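Side-chain contact in microtubule-associated serine/threonine-protein kinase 4 (Homo sapiens, PDB 2W7R), which is probably a protein kinase that phosphorylates serine and threonine, its PDZ domain, the part solved here, probably binding C-terminal peptide tails of partner proteins: residues 61-66 against 77-82. Sequence-based numbering, arbitrary orientation.
Sequences NGEPVH and LLKSGN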
# COMPACT_ATOMS: atom_id res chain seq x y z
N ASN A 61 -18.56 -5.44 7.95
CA ASN A 61 -19.64 -5.75 8.87
C ASN A 61 -19.34 -6.98 9.72
O ASN A 61 -20.23 -7.79 10.01
CB ASN A 61 -20.96 -5.92 8.11
CG ASN A 61 -21.48 -4.62 7.53
OD1 ASN A 61 -21.27 -3.54 8.10
ND2 ASN A 61 -22.15 -4.70 6.39
N GLY A 62 -18.08 -7.13 10.11
CA GLY A 62 -17.66 -8.22 10.96
C GLY A 62 -17.31 -9.51 10.24
O GLY A 62 -16.76 -10.42 10.84
N GLU A 63 -17.62 -9.58 8.95
CA GLU A 63 -17.30 -10.76 8.15
C GLU A 63 -15.89 -10.66 7.57
O GLU A 63 -15.56 -9.68 6.92
CB GLU A 63 -18.30 -10.94 7.00
CG GLU A 63 -19.71 -11.29 7.44
CD GLU A 63 -20.69 -11.29 6.28
OE1 GLU A 63 -20.36 -10.70 5.23
OE2 GLU A 63 -21.78 -11.87 6.42
N PRO A 64 -15.06 -11.68 7.79
CA PRO A 64 -13.69 -11.65 7.26
C PRO A 64 -13.67 -11.69 5.74
O PRO A 64 -14.50 -12.39 5.15
CB PRO A 64 -13.06 -12.93 7.82
CG PRO A 64 -13.93 -13.33 8.96
CD PRO A 64 -15.31 -12.87 8.62
N VAL A 65 -12.75 -10.97 5.12
CA VAL A 65 -12.63 -11.02 3.67
C VAL A 65 -11.53 -11.99 3.24
O VAL A 65 -11.33 -12.20 2.05
CB VAL A 65 -12.36 -9.64 3.04
CG1 VAL A 65 -13.52 -8.68 3.34
CG2 VAL A 65 -11.03 -9.08 3.50
N HIS A 66 -10.83 -12.58 4.20
CA HIS A 66 -9.80 -13.55 3.85
C HIS A 66 -10.38 -14.67 2.98
O HIS A 66 -11.45 -15.19 3.28
CB HIS A 66 -9.12 -14.17 5.07
CG HIS A 66 -8.23 -15.31 4.73
ND1 HIS A 66 -8.66 -16.62 4.76
CD2 HIS A 66 -6.96 -15.34 4.28
CE1 HIS A 66 -7.67 -17.42 4.37
NE2 HIS A 66 -6.63 -16.66 4.07
N LEU A 77 -20.03 -5.30 0.09
CA LEU A 77 -20.21 -3.85 0.23
C LEU A 77 -21.53 -3.40 -0.38
O LEU A 77 -22.18 -2.48 0.13
CB LEU A 77 -19.02 -3.11 -0.40
CG LEU A 77 -17.69 -3.31 0.34
CD1 LEU A 77 -16.49 -2.94 -0.51
CD2 LEU A 77 -17.68 -2.54 1.66
N LEU A 78 -21.93 -4.05 -1.47
CA LEU A 78 -23.16 -3.68 -2.16
C LEU A 78 -24.43 -4.05 -1.39
O LEU A 78 -25.40 -3.28 -1.37
CB LEU A 78 -23.21 -4.30 -3.56
CG LEU A 78 -22.20 -3.75 -4.57
CD1 LEU A 78 -22.32 -4.49 -5.89
CD2 LEU A 78 -22.40 -2.25 -4.77
N LYS A 79 -24.42 -5.21 -0.74
CA LYS A 79 -25.60 -5.67 -0.01
C LYS A 79 -25.73 -4.97 1.34
O LYS A 79 -26.72 -5.15 2.05
CB LYS A 79 -25.57 -7.18 0.18
CG LYS A 79 -24.62 -7.67 1.27
CD LYS A 79 -25.14 -8.97 1.89
CE LYS A 79 -24.01 -9.89 2.34
NZ LYS A 79 -23.16 -9.29 3.40
N SER A 80 -24.72 -4.19 1.70
CA SER A 80 -24.70 -3.53 3.00
C SER A 80 -25.77 -2.45 3.11
O SER A 80 -26.34 -2.24 4.18
CB SER A 80 -23.32 -2.95 3.30
OG SER A 80 -23.23 -2.51 4.65
N GLY A 81 -26.04 -1.75 2.01
CA GLY A 81 -27.11 -0.77 1.99
C GLY A 81 -26.72 0.64 2.40
O GLY A 81 -26.10 1.37 1.62
N ASN A 82 -27.08 1.02 3.63
CA ASN A 82 -26.91 2.40 4.09
C ASN A 82 -25.75 2.64 5.06
O ASN A 82 -25.02 3.63 4.93
CB ASN A 82 -28.21 2.93 4.70
CG ASN A 82 -29.15 3.50 3.65
OD1 ASN A 82 -28.80 3.61 2.48
ND2 ASN A 82 -30.36 3.87 4.08
O HOH W 1 -22.50 -6.84 4.15
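Hydrogen bonding, a water bridge and a long salt bridge join N61 and E63 to S80 and K79 on the surface of this PDZ domain. The contact illustrates how polar side chains can connect parts of a fold whose backbones stay well apart: even the nearest CA atoms, those of N61 and S80, are 8.1 Å from each other. Residues 61-66 contain the turn between strands 56-60 and 63-64, while 77-82 runs off the end of helix 70-78, the long helix that in PDZ domains flanks the peptide groove, and leads into strand 83-89.

The direct hydrogen bond runs from ND2 of N61 to OG of S80, 3.0 Å away. It is close to straight, at 165° on the hydrogen, and the hydroxyl oxygen lies only 4° out of the amide plane. The serine torsion (chi1 -170°) swings OG away from its backbone N, where it accepts from the amide and also hydrogen-bonds to the carbonyl of K83. The other end of the amide is held too, since OD1 of N61 receives the backbone N-H of S85; bonds at both ends should restrict rotation of the group. The turn is thereby tied both to the helix exit and to strand 83-89, and G81, with positive phi, takes the chain out of helical geometry ahead of that strand.

Charge supplies a looser link. E63 reaches out with an extended chain, whereas K79 bends at chi3 and chi4 to meet it from the opposite direction. OE1 of E63 and NZ of K79 remain 3.6 Å apart, a long salt bridge that probably adds mainly electrostatic attraction.

Water unites the two pairs by accepting from both sides: its oxygen lies 3.1 Å from ND2 of N61 and 2.6 Å from NZ of K79.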